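Local structure of 4-hydroxy-tetrahydrodipicolinate synthase (Aquifex aeolicus, 2EHH) at residues F244-P249 with E272-N277; G113-F118 with F148-E153; I38-T43 with K57-A62. The protein probably catalyses the condensation of pyruvate with aspartate semialdehyde to 4-hydroxy-tetrahydrodipicolinate, a step of lysine biosynthesis, through a Schiff-base intermediate. One frame throughout, in Å; residues are numbered along the deposited sequence.

Interaction 1: F244-P249 with E272-N277; sequences FIETNP and EMSPEN
Glu246 turns its CG anti to its own carbonyl carbon (chi1 -86°) and runs on extended through chi2 (-173°), which carries its carboxylate across to Met273 and Ser274 at the start of helix 275-287. The motif is a capped helix N-terminus: Ser274 is the N-cap, and its OG accepts from Asn277 N at 3.2 Å. The N-H of this N-cap residue is taken by an acceptor from the other segment: Ser274 N donates to Glu246 OE2 at 3.0 Å, nearly straight at 166°, and reaches the syn lone pair, on the side of the other oxygen. OE2 also lies 3.5 Å from Asn277 CB and 3.6 Å from Ser274 OG. The helix end probably favours the ionised form of Glu246. An apolar contact flanks the polar one. Met273 bends at chi3, and its terminal CE meets CG2 of Ile245 at 3.5 Å, the two chains crossing at about a right angle. From the other branch of Ile245, CD1 reaches the side chain of Asn277, 3.6 Å from Asn277 CG. Pro251 of helix 250-258 packs against both Ile245 and Glu246, while Met273 reaches Ile250 and Thr254 of that helix. Thr247 bonds through OG1 to Lys108 O of the second subunit, and Asn248 OD1 bonds to Thr44 OG1, so the loop also meets a neighbouring chain and the pyruvate-site residue predicted at Thr44. The contact lies near the surface, among the helices that follow the barrel. A water joins the segments again: it donates to Glu246 OE1 and to Glu272 O, each at 2.6 Å.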
ATOM      1  N   PHE A 244      -3.777  20.885  -1.689  1.00 16.84           N
ATOM      2  CA  PHE A 244      -3.067  19.663  -2.044  1.00 17.21           C
ATOM      3  C   PHE A 244      -3.583  19.035  -3.336  1.00 17.34           C
ATOM      4  O   PHE A 244      -3.366  17.848  -3.582  1.00 17.31           O
ATOM      5  CB  PHE A 244      -3.154  18.665  -0.888  1.00 18.88           C
ATOM      6  CG  PHE A 244      -2.386  19.098   0.319  1.00 20.92           C
ATOM      7  CD1 PHE A 244      -1.046  18.752   0.468  1.00 21.53           C
ATOM      8  CD2 PHE A 244      -2.976  19.922   1.272  1.00 20.82           C
ATOM      9  CE1 PHE A 244      -0.306  19.225   1.546  1.00 22.84           C
ATOM     10  CE2 PHE A 244      -2.242  20.401   2.353  1.00 23.22           C
ATOM     11  CZ  PHE A 244      -0.906  20.054   2.490  1.00 23.52           C
ATOM     12  N   ILE A 245      -4.253  19.835  -4.162  1.00 17.91           N
ATOM     13  CA  ILE A 245      -4.784  19.348  -5.433  1.00 18.97           C
ATOM     14  C   ILE A 245      -3.599  18.958  -6.319  1.00 19.79           C
ATOM     15  O   ILE A 245      -3.725  18.160  -7.246  1.00 17.54           O
ATOM     16  CB  ILE A 245      -5.659  20.423  -6.111  1.00 20.53           C
ATOM     17  CG1 ILE A 245      -6.351  19.834  -7.341  1.00 22.25           C
ATOM     18  CG2 ILE A 245      -4.816  21.637  -6.473  1.00 18.91           C
ATOM     19  CD1 ILE A 245      -7.471  20.711  -7.877  1.00 24.32           C
ATOM     20  N   GLU A 246      -2.446  19.541  -6.012  1.00 18.40           N
ATOM     21  CA  GLU A 246      -1.195  19.241  -6.690  1.00 18.69           C
ATOM     22  C   GLU A 246      -0.155  19.224  -5.577  1.00 18.29           C
ATOM     23  O   GLU A 246      -0.380  19.796  -4.515  1.00 16.40           O
ATOM     24  CB  GLU A 246      -0.855  20.300  -7.749  1.00 21.31           C
ATOM     25  CG  GLU A 246      -1.503  20.023  -9.112  1.00 22.09           C
ATOM     26  CD  GLU A 246      -1.025  20.966 -10.207  1.00 24.89           C
ATOM     27  OE1 GLU A 246       0.179  21.305 -10.215  1.00 24.70           O
ATOM     28  OE2 GLU A 246      -1.848  21.352 -11.069  1.00 24.19           O
ATOM     29  N   THR A 247       0.969  18.560  -5.809  1.00 16.79           N
ATOM     30  CA  THR A 247       2.021  18.453  -4.802  1.00 14.94           C
ATOM     31  C   THR A 247       2.360  19.759  -4.073  1.00 14.50           C
ATOM     32  O   THR A 247       2.705  20.764  -4.702  1.00 13.18           O
ATOM     33  CB  THR A 247       3.323  17.905  -5.433  1.00 16.81           C
ATOM     34  OG1 THR A 247       3.065  16.625  -6.027  1.00 18.26           O
ATOM     35  CG2 THR A 247       4.418  17.761  -4.380  1.00 13.92           C
ATOM     36  N   ASN A 248       2.259  19.738  -2.746  1.00 13.08           N
ATOM     37  CA  ASN A 248       2.610  20.905  -1.931  1.00 13.00           C
ATOM     38  C   ASN A 248       4.107  21.129  -2.179  1.00 13.85           C
ATOM     39  O   ASN A 248       4.878  20.167  -2.221  1.00 12.74           O
ATOM     40  CB  ASN A 248       2.351  20.597  -0.449  1.00 13.64           C
ATOM     41  CG  ASN A 248       2.937  21.649   0.487  1.00 14.63           C
ATOM     42  OD1 ASN A 248       3.794  21.348   1.323  1.00 16.47           O
ATOM     43  ND2 ASN A 248       2.470  22.881   0.358  1.00 11.24           N
ATOM     44  N   PRO A 249       4.558  22.395  -2.264  1.00 14.22           N
ATOM     45  CA  PRO A 249       3.865  23.681  -2.162  1.00 12.91           C
ATOM     46  C   PRO A 249       3.365  24.329  -3.452  1.00 14.46           C
ATOM     47  O   PRO A 249       3.204  25.550  -3.501  1.00 15.02           O
ATOM     48  CB  PRO A 249       4.914  24.548  -1.494  1.00 13.45           C
ATOM     49  CG  PRO A 249       6.144  24.141  -2.270  1.00 14.43           C
ATOM     50  CD  PRO A 249       6.014  22.611  -2.364  1.00 14.48           C
ATOM     51  N   GLU A 272       4.344  25.341 -12.354  1.00 20.91           N
ATOM     52  CA  GLU A 272       3.069  26.004 -12.118  1.00 22.05           C
ATOM     53  C   GLU A 272       1.961  24.964 -12.256  1.00 21.87           C
ATOM     54  O   GLU A 272       2.145  23.922 -12.892  1.00 20.67           O
ATOM     55  CB  GLU A 272       2.839  27.132 -13.133  1.00 24.50           C
ATOM     56  CG  GLU A 272       3.992  28.119 -13.247  1.00 29.11           C
ATOM     57  CD  GLU A 272       3.656  29.338 -14.094  1.00 32.27           C
ATOM     58  OE1 GLU A 272       2.791  29.239 -14.995  1.00 33.81           O
ATOM     59  OE2 GLU A 272       4.274  30.398 -13.865  1.00 35.30           O
ATOM     60  N   MET A 273       0.814  25.256 -11.654  1.00 21.49           N
ATOM     61  CA  MET A 273      -0.340  24.365 -11.697  1.00 22.46           C
ATOM     62  C   MET A 273      -0.903  24.286 -13.106  1.00 24.11           C
ATOM     63  O   MET A 273      -0.581  25.107 -13.963  1.00 22.09           O
ATOM     64  CB  MET A 273      -1.445  24.885 -10.775  1.00 22.01           C
ATOM     65  CG  MET A 273      -1.098  24.905  -9.301  1.00 22.67           C
ATOM     66  SD  MET A 273      -2.352  25.766  -8.333  1.00 23.15           S
ATOM     67  CE  MET A 273      -3.575  24.468  -8.121  1.00 23.00           C
ATOM     68  N   SER A 274      -1.749  23.290 -13.339  1.00 25.75           N
ATOM     69  CA  SER A 274      -2.396  23.152 -14.634  1.00 26.43           C
ATOM     70  C   SER A 274      -3.460  24.242 -14.594  1.00 27.59           C
ATOM     71  O   SER A 274      -4.001  24.543 -13.527  1.00 25.87           O
ATOM     72  CB  SER A 274      -3.059  21.782 -14.764  1.00 26.34           C
ATOM     73  OG  SER A 274      -4.108  21.630 -13.823  1.00 27.03           O
ATOM     74  N   PRO A 275      -3.761  24.868 -15.743  1.00 27.56           N
ATOM     75  CA  PRO A 275      -4.779  25.920 -15.736  1.00 28.11           C
ATOM     76  C   PRO A 275      -6.078  25.507 -15.047  1.00 27.58           C
ATOM     77  O   PRO A 275      -6.652  26.282 -14.285  1.00 27.86           O
ATOM     78  CB  PRO A 275      -4.962  26.245 -17.224  1.00 29.46           C
ATOM     79  CG  PRO A 275      -4.451  25.013 -17.935  1.00 30.55           C
ATOM     80  CD  PRO A 275      -3.259  24.628 -17.104  1.00 28.19           C
ATOM     81  N   GLU A 276      -6.527  24.283 -15.302  1.00 27.75           N
ATOM     82  CA  GLU A 276      -7.758  23.781 -14.695  1.00 28.74           C
ATOM     83  C   GLU A 276      -7.664  23.797 -13.168  1.00 27.66           C
ATOM     84  O   GLU A 276      -8.555  24.306 -12.489  1.00 25.80           O
ATOM     85  CB  GLU A 276      -8.040  22.356 -15.180  1.00 33.05           C
ATOM     86  CG  GLU A 276      -8.239  22.247 -16.689  1.00 39.12           C
ATOM     87  CD  GLU A 276      -8.030  20.831 -17.211  1.00 44.02           C
ATOM     88  OE1 GLU A 276      -6.936  20.262 -16.979  1.00 45.31           O
ATOM     89  OE2 GLU A 276      -8.956  20.290 -17.858  1.00 46.08           O
ATOM     90  N   ASN A 277      -6.580  23.245 -12.632  1.00 24.79           N
ATOM     91  CA  ASN A 277      -6.391  23.206 -11.186  1.00 24.12           C
ATOM     92  C   ASN A 277      -6.201  24.601 -10.599  1.00 23.63           C
ATOM     93  O   ASN A 277      -6.732  24.912  -9.532  1.00 23.24           O
ATOM     94  CB  ASN A 277      -5.195  22.318 -10.835  1.00 22.32           C
ATOM     95  CG  ASN A 277      -5.521  20.836 -10.935  1.00 23.11           C
ATOM     96  OD1 ASN A 277      -4.628  19.998 -11.051  1.00 23.99           O
ATOM     97  ND2 ASN A 277      -6.807  20.508 -10.868  1.00 21.89           N
TER
HETATM   98  O   HOH W   1       1.934  21.480 -12.084  1.00 25.85           O

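Interaction 2: G113-F118 with F148-E153; sequences GLYEHF and FKLASE
Helices 111-124 and 144-153 run side by side with the same sense, their axes in this region 10.1 Å apart at closest and crossing at -26°; Tyr115 and Leu150 are the nearest pair, CA to CA 6.6 Å. Tyr115, its CG anti to the backbone N (chi1 168°), sends its ring across to the other helix. The extended chain of Lys149 crosses one face of that ring at about a right angle, and CE sits 3.5 Å from the ring centroid, a CH-pi contact displaced toward CZ and CE1. Only at chi4 does the lysine bend, which leaves NZ off-centre at 4.8 Å from the centroid, a looser cation-pi contact. The two methyls of Leu150 part company: CD2 meets Tyr115 CD1 at 3.7 Å and Tyr115 O at 3.6 Å, whereas CD1 lies 3.6 Å from Phe118 CB. Leu150 thus packs between Tyr115 and Phe118, while Lys149 covers the tyrosine at the exposed edge of an otherwise buried contact. No hydrogen bond passes between the helices. Both belong to the outer layer of the TIM barrel, where they follow the neighbouring strands 98-102 and 129-133. Phe118 rests on Val101 of strand 98-102, His117 touches Pro269 of the second subunit, and Phe148 and Ala151 pass the packing on to helix 167-177.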
ATOM      1  N   GLY A 113      20.386   3.352  11.967  1.00 14.26           N
ATOM      2  CA  GLY A 113      20.889   4.474  11.202  1.00 12.20           C
ATOM      3  C   GLY A 113      20.137   5.745  11.543  1.00 13.88           C
ATOM      4  O   GLY A 113      20.738   6.810  11.660  1.00 14.16           O
ATOM      5  N   LEU A 114      18.820   5.644  11.704  1.00 12.90           N
ATOM      6  CA  LEU A 114      18.018   6.813  12.043  1.00 12.02           C
ATOM      7  C   LEU A 114      18.388   7.298  13.441  1.00 13.70           C
ATOM      8  O   LEU A 114      18.444   8.501  13.697  1.00 13.34           O
ATOM      9  CB  LEU A 114      16.525   6.473  11.985  1.00 13.18           C
ATOM     10  CG  LEU A 114      15.972   6.165  10.588  1.00 11.28           C
ATOM     11  CD1 LEU A 114      14.484   5.861  10.662  1.00 11.87           C
ATOM     12  CD2 LEU A 114      16.224   7.376   9.678  1.00 12.93           C
ATOM     13  N   TYR A 115      18.634   6.355  14.345  1.00 14.40           N
ATOM     14  CA  TYR A 115      19.022   6.696  15.713  1.00 14.81           C
ATOM     15  C   TYR A 115      20.345   7.460  15.702  1.00 14.85           C
ATOM     16  O   TYR A 115      20.451   8.555  16.260  1.00 13.69           O
ATOM     17  CB  TYR A 115      19.176   5.421  16.551  1.00 16.89           C
ATOM     18  CG  TYR A 115      19.849   5.637  17.889  1.00 19.98           C
ATOM     19  CD1 TYR A 115      19.200   6.314  18.923  1.00 21.28           C
ATOM     20  CD2 TYR A 115      21.140   5.168  18.119  1.00 21.31           C
ATOM     21  CE1 TYR A 115      19.826   6.513  20.158  1.00 24.03           C
ATOM     22  CE2 TYR A 115      21.774   5.360  19.347  1.00 23.73           C
ATOM     23  CZ  TYR A 115      21.113   6.031  20.361  1.00 24.58           C
ATOM     24  OH  TYR A 115      21.735   6.199  21.580  1.00 27.37           O
ATOM     25  N   GLU A 116      21.355   6.889  15.057  1.00 15.69           N
ATOM     26  CA  GLU A 116      22.660   7.548  15.008  1.00 17.35           C
ATOM     27  C   GLU A 116      22.611   8.900  14.305  1.00 16.29           C
ATOM     28  O   GLU A 116      23.351   9.816  14.662  1.00 16.87           O
ATOM     29  CB  GLU A 116      23.694   6.631  14.349  1.00 18.64           C
ATOM     30  CG  GLU A 116      23.945   5.366  15.153  1.00 23.00           C
ATOM     31  CD  GLU A 116      25.154   4.586  14.683  1.00 27.07           C
ATOM     32  OE1 GLU A 116      25.307   3.422  15.113  1.00 28.02           O
ATOM     33  OE2 GLU A 116      25.954   5.135  13.894  1.00 27.31           O
ATOM     34  N   HIS A 117      21.729   9.034  13.319  1.00 16.45           N
ATOM     35  CA  HIS A 117      21.585  10.293  12.590  1.00 15.65           C
ATOM     36  C   HIS A 117      21.142  11.411  13.534  1.00 15.72           C
ATOM     37  O   HIS A 117      21.838  12.416  13.711  1.00 16.04           O
ATOM     38  CB  HIS A 117      20.547  10.129  11.471  1.00 15.39           C
ATOM     39  CG  HIS A 117      20.267  11.386  10.706  1.00 16.86           C
ATOM     40  ND1 HIS A 117      21.151  11.918   9.789  1.00 14.83           N
ATOM     41  CD2 HIS A 117      19.187  12.205  10.703  1.00 15.99           C
ATOM     42  CE1 HIS A 117      20.625  13.006   9.253  1.00 15.38           C
ATOM     43  NE2 HIS A 117      19.432  13.202   9.792  1.00 15.25           N
ATOM     44  N   PHE A 118      19.982  11.225  14.147  1.00 13.51           N
ATOM     45  CA  PHE A 118      19.433  12.219  15.053  1.00 15.82           C
ATOM     46  C   PHE A 118      20.273  12.401  16.307  1.00 16.54           C
ATOM     47  O   PHE A 118      20.403  13.515  16.815  1.00 16.27           O
ATOM     48  CB  PHE A 118      17.995  11.850  15.418  1.00 13.24           C
ATOM     49  CG  PHE A 118      17.015  12.091  14.302  1.00 13.88           C
ATOM     50  CD1 PHE A 118      16.554  13.376  14.030  1.00 13.84           C
ATOM     51  CD2 PHE A 118      16.582  11.041  13.499  1.00 13.00           C
ATOM     52  CE1 PHE A 118      15.677  13.617  12.968  1.00 14.24           C
ATOM     53  CE2 PHE A 118      15.704  11.268  12.436  1.00 13.66           C
ATOM     54  CZ  PHE A 118      15.251  12.559  12.171  1.00 14.05           C
ATOM     55  N   PHE A 148      11.503   6.976  20.959  1.00 16.48           N
ATOM     56  CA  PHE A 148      11.564   6.842  22.409  1.00 17.16           C
ATOM     57  C   PHE A 148      13.015   6.853  22.890  1.00 18.45           C
ATOM     58  O   PHE A 148      13.369   7.563  23.836  1.00 18.77           O
ATOM     59  CB  PHE A 148      10.896   5.535  22.829  1.00 20.11           C
ATOM     60  CG  PHE A 148      10.978   5.258  24.298  1.00 21.56           C
ATOM     61  CD1 PHE A 148      10.218   5.992  25.200  1.00 22.43           C
ATOM     62  CD2 PHE A 148      11.821   4.263  24.780  1.00 24.16           C
ATOM     63  CE1 PHE A 148      10.294   5.737  26.570  1.00 24.39           C
ATOM     64  CE2 PHE A 148      11.907   3.999  26.143  1.00 25.38           C
ATOM     65  CZ  PHE A 148      11.141   4.738  27.041  1.00 25.01           C
ATOM     66  N   LYS A 149      13.846   6.053  22.234  1.00 18.09           N
ATOM     67  CA  LYS A 149      15.257   5.955  22.575  1.00 18.96           C
ATOM     68  C   LYS A 149      15.933   7.311  22.393  1.00 17.97           C
ATOM     69  O   LYS A 149      16.759   7.718  23.210  1.00 18.30           O
ATOM     70  CB  LYS A 149      15.931   4.905  21.688  1.00 21.00           C
ATOM     71  CG  LYS A 149      17.393   4.620  22.021  1.00 24.27           C
ATOM     72  CD  LYS A 149      17.955   3.545  21.096  1.00 27.86           C
ATOM     73  CE  LYS A 149      19.442   3.307  21.329  1.00 30.09           C
ATOM     74  NZ  LYS A 149      19.736   2.708  22.657  1.00 31.60           N
ATOM     75  N   LEU A 150      15.571   8.012  21.324  1.00 17.09           N
ATOM     76  CA  LEU A 150      16.148   9.323  21.036  1.00 16.17           C
ATOM     77  C   LEU A 150      15.753  10.401  22.037  1.00 16.73           C
ATOM     78  O   LEU A 150      16.603  11.154  22.519  1.00 16.54           O
ATOM     79  CB  LEU A 150      15.743   9.774  19.635  1.00 14.79           C
ATOM     80  CG  LEU A 150      16.552   9.174  18.485  1.00 15.77           C
ATOM     81  CD1 LEU A 150      15.877   9.479  17.147  1.00 14.10           C
ATOM     82  CD2 LEU A 150      17.965   9.760  18.524  1.00 12.75           C
ATOM     83  N   ALA A 151      14.462  10.484  22.338  1.00 16.01           N
ATOM     84  CA  ALA A 151      13.966  11.488  23.270  1.00 17.67           C
ATOM     85  C   ALA A 151      14.468  11.222  24.687  1.00 19.21           C
ATOM     86  O   ALA A 151      14.619  12.148  25.488  1.00 18.99           O
ATOM     87  CB  ALA A 151      12.440  11.517  23.247  1.00 16.38           C
ATOM     88  N   SER A 152      14.732   9.954  24.987  1.00 21.38           N
ATOM     89  CA  SER A 152      15.218   9.571  26.307  1.00 23.50           C
ATOM     90  C   SER A 152      16.704   9.883  26.489  1.00 23.89           C
ATOM     91  O   SER A 152      17.125  10.304  27.564  1.00 24.61           O
ATOM     92  CB  SER A 152      14.977   8.078  26.549  1.00 25.11           C
ATOM     93  OG  SER A 152      13.593   7.785  26.587  1.00 26.55           O
ATOM     94  N   GLU A 153      17.489   9.682  25.437  1.00 23.28           N
ATOM     95  CA  GLU A 153      18.925   9.925  25.497  1.00 24.01           C
ATOM     96  C   GLU A 153      19.319  11.381  25.268  1.00 24.90           C
ATOM     97  O   GLU A 153      20.315  11.852  25.824  1.00 24.32           O
ATOM     98  CB  GLU A 153      19.644   9.028  24.495  1.00 23.41           C
TER

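Interaction 3: I38-T43 with K57-A62; sequences ILVCGT and KVIEFA
Ala62 N donates to Val58 O at 2.8 Å, a helical bond that holds Ala62 one turn beyond Val58 on the side of helix 52-66 facing Val40 and Cys41. Between strand and helix there is no hydrogen bond; the contact is apolar and entirely buried. Val40 spreads its two methyls along the helix: CG1 approaches Ala62 CB at 3.9 Å, and CG2 comes to 4.2 Å from Ile59 CG1. Its CB lies 4.1 Å from Val58 CG1. That same methyl of Val58, placed anti to the backbone N by chi1 of 165°, also meets the sulfur of Cys41, CG1 to SG 3.6 Å, and so bridges two successive residues of the other segment. The SG of Cys41 lies in turn 4.2 Å from Ile59 CG1, so that the thiol settles beside both Val58 and Ile59. Val40 and Cys41 can both direct their side chains to the helix because Cys41, just past the strand, takes a left-handed backbone conformation (phi 67°) that breaks the usual strand alternation. Leu39, before them, packs on Ala8 and Ile73 of the flanking strands. Val58 and Phe61 reach helix 20-31 through Leu23, while Ile59 and Ala62 lie against strand 71-75. Beyond Gly42 the chain arrives at Thr43, a predicted member of the catalytic proton relay, whose OG1 makes a weak hydrogen bond to Tyr106 OH of the second subunit. Strand and helix run nearly antiparallel, 156° between their directions, their axes here 9.5 Å apart at closest. This is the first half of the right-handed beta-alpha-beta unit 37-40, 52-66, 71-75, the repeating element of the TIM barrel, in which the loop after the strand carries residues of the active site.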
ATOM      1  N   ILE A  38       7.464  30.510  12.801  1.00 17.61           N
ATOM      2  CA  ILE A  38       7.654  30.345  11.375  1.00 17.96           C
ATOM      3  C   ILE A  38       8.745  29.319  11.134  1.00 16.88           C
ATOM      4  O   ILE A  38       9.804  29.358  11.763  1.00 17.23           O
ATOM      5  CB  ILE A  38       8.069  31.669  10.691  1.00 21.38           C
ATOM      6  CG1 ILE A  38       6.964  32.712  10.861  1.00 23.00           C
ATOM      7  CG2 ILE A  38       8.328  31.433   9.208  1.00 24.40           C
ATOM      8  CD1 ILE A  38       7.293  34.049  10.241  1.00 28.39           C
ATOM      9  N   LEU A  39       8.458  28.379  10.244  1.00 15.49           N
ATOM     10  CA  LEU A  39       9.418  27.355   9.865  1.00 15.62           C
ATOM     11  C   LEU A  39       9.920  27.772   8.495  1.00 15.94           C
ATOM     12  O   LEU A  39       9.138  27.852   7.545  1.00 13.73           O
ATOM     13  CB  LEU A  39       8.746  25.983   9.754  1.00 16.61           C
ATOM     14  CG  LEU A  39       9.499  24.943   8.917  1.00 18.20           C
ATOM     15  CD1 LEU A  39      10.807  24.580   9.595  1.00 17.83           C
ATOM     16  CD2 LEU A  39       8.630  23.706   8.727  1.00 20.15           C
ATOM     17  N   VAL A  40      11.212  28.059   8.392  1.00 15.77           N
ATOM     18  CA  VAL A  40      11.782  28.451   7.110  1.00 17.70           C
ATOM     19  C   VAL A  40      12.666  27.336   6.558  1.00 18.43           C
ATOM     20  O   VAL A  40      13.275  26.580   7.313  1.00 18.09           O
ATOM     21  CB  VAL A  40      12.616  29.749   7.236  1.00 16.77           C
ATOM     22  CG1 VAL A  40      11.710  30.907   7.612  1.00 18.57           C
ATOM     23  CG2 VAL A  40      13.706  29.573   8.282  1.00 15.32           C
ATOM     24  N   CYS A  41      12.711  27.229   5.236  1.00 19.42           N
ATOM     25  CA  CYS A  41      13.517  26.216   4.569  1.00 21.40           C
ATOM     26  C   CYS A  41      13.027  24.799   4.793  1.00 21.33           C
ATOM     27  O   CYS A  41      13.827  23.871   4.895  1.00 23.06           O
ATOM     28  CB  CYS A  41      14.973  26.331   5.006  1.00 23.40           C
ATOM     29  SG  CYS A  41      15.668  27.911   4.564  1.00 26.26           S
ATOM     30  N   GLY A  42      11.711  24.641   4.878  1.00 20.73           N
ATOM     31  CA  GLY A  42      11.140  23.320   5.040  1.00 21.51           C
ATOM     32  C   GLY A  42      10.727  22.837   3.659  1.00 20.52           C
ATOM     33  O   GLY A  42      11.064  23.466   2.650  1.00 18.25           O
ATOM     34  N   THR A  43       9.993  21.732   3.603  1.00 19.05           N
ATOM     35  CA  THR A  43       9.537  21.192   2.326  1.00 18.23           C
ATOM     36  C   THR A  43       8.691  22.226   1.594  1.00 17.44           C
ATOM     37  O   THR A  43       8.818  22.418   0.382  1.00 15.48           O
ATOM     38  CB  THR A  43       8.680  19.932   2.536  1.00 19.39           C
ATOM     39  OG1 THR A  43       9.399  19.006   3.355  1.00 21.32           O
ATOM     40  CG2 THR A  43       8.353  19.278   1.202  1.00 18.32           C
ATOM     41  N   LYS A  57      21.435  31.678   4.473  1.00 24.33           N
ATOM     42  CA  LYS A  57      21.094  33.091   4.319  1.00 24.30           C
ATOM     43  C   LYS A  57      19.634  33.348   4.715  1.00 23.31           C
ATOM     44  O   LYS A  57      19.322  34.348   5.368  1.00 20.71           O
ATOM     45  CB  LYS A  57      21.322  33.532   2.872  1.00 27.17           C
ATOM     46  CG  LYS A  57      21.178  35.032   2.628  1.00 33.05           C
ATOM     47  CD  LYS A  57      22.258  35.836   3.348  1.00 36.88           C
ATOM     48  CE  LYS A  57      22.247  37.302   2.919  1.00 37.48           C
ATOM     49  NZ  LYS A  57      20.903  37.940   3.051  1.00 38.91           N
ATOM     50  N   VAL A  58      18.741  32.448   4.317  1.00 19.47           N
ATOM     51  CA  VAL A  58      17.328  32.597   4.647  1.00 19.15           C
ATOM     52  C   VAL A  58      17.100  32.460   6.148  1.00 17.54           C
ATOM     53  O   VAL A  58      16.331  33.220   6.738  1.00 18.46           O
ATOM     54  CB  VAL A  58      16.465  31.557   3.895  1.00 19.09           C
ATOM     55  CG1 VAL A  58      15.073  31.471   4.513  1.00 18.96           C
ATOM     56  CG2 VAL A  58      16.354  31.956   2.428  1.00 20.48           C
ATOM     57  N   ILE A  59      17.767  31.490   6.765  1.00 16.95           N
ATOM     58  CA  ILE A  59      17.627  31.278   8.196  1.00 17.83           C
ATOM     59  C   ILE A  59      18.139  32.511   8.944  1.00 19.76           C
ATOM     60  O   ILE A  59      17.456  33.066   9.804  1.00 17.68           O
ATOM     61  CB  ILE A  59      18.419  30.033   8.652  1.00 18.62           C
ATOM     62  CG1 ILE A  59      17.821  28.775   8.006  1.00 18.46           C
ATOM     63  CG2 ILE A  59      18.378  29.908  10.174  1.00 18.43           C
ATOM     64  CD1 ILE A  59      18.670  27.518   8.194  1.00 17.43           C
ATOM     65  N   GLU A  60      19.345  32.943   8.598  1.00 21.51           N
ATOM     66  CA  GLU A  60      19.946  34.108   9.232  1.00 23.45           C
ATOM     67  C   GLU A  60      19.050  35.336   9.049  1.00 23.31           C
ATOM     68  O   GLU A  60      18.844  36.117   9.981  1.00 23.21           O
ATOM     69  CB  GLU A  60      21.331  34.342   8.633  1.00 26.64           C
ATOM     70  CG  GLU A  60      22.074  35.533   9.184  1.00 32.02           C
ATOM     71  CD  GLU A  60      23.512  35.570   8.709  1.00 35.84           C
ATOM     72  OE1 GLU A  60      23.736  35.460   7.483  1.00 39.05           O
ATOM     73  OE2 GLU A  60      24.415  35.710   9.560  1.00 37.81           O
ATOM     74  N   PHE A  61      18.502  35.488   7.848  1.00 22.50           N
ATOM     75  CA  PHE A  61      17.617  36.608   7.531  1.00 21.72           C
ATOM     76  C   PHE A  61      16.320  36.573   8.345  1.00 21.62           C
ATOM     77  O   PHE A  61      15.875  37.592   8.876  1.00 20.78           O
ATOM     78  CB  PHE A  61      17.268  36.590   6.040  1.00 22.12           C
ATOM     79  CG  PHE A  61      16.279  37.646   5.633  1.00 22.84           C
ATOM     80  CD1 PHE A  61      16.688  38.959   5.429  1.00 23.66           C
ATOM     81  CD2 PHE A  61      14.934  37.333   5.470  1.00 23.69           C
ATOM     82  CE1 PHE A  61      15.771  39.943   5.064  1.00 23.52           C
ATOM     83  CE2 PHE A  61      14.011  38.310   5.106  1.00 23.13           C
ATOM     84  CZ  PHE A  61      14.429  39.617   4.903  1.00 23.80           C
ATOM     85  N   ALA A  62      15.704  35.397   8.426  1.00 20.40           N
ATOM     86  CA  ALA A  62      14.453  35.244   9.162  1.00 19.44           C
ATOM     87  C   ALA A  62      14.634  35.570  10.639  1.00 19.63           C
ATOM     88  O   ALA A  62      13.791  36.230  11.239  1.00 18.75           O
ATOM     89  CB  ALA A  62      13.918  33.821   9.004  1.00 17.90           C
TER

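Along the chain the contacts follow in series: interaction 3, then interaction 2, then interaction 1. The first two belong to the eight-stranded TIM barrel, interaction 3 joining a strand to its covering helix and interaction 2 two outer-layer helices; their centres are about 25 Å apart. Interaction 1 lies in the helical region after the last strand, its centre about 36 Å from that of interaction 2, across the chain's centre. It touches interaction 3, about 23 Å away between centres: Pro249 CD lies 3.9 Å from Thr43 O, so the loop before helix 250-258 packs beside Thr43, a predicted proton-relay residue. Each has segment residues that meet the second subunit, in interaction 3 through the weak bond of Thr43.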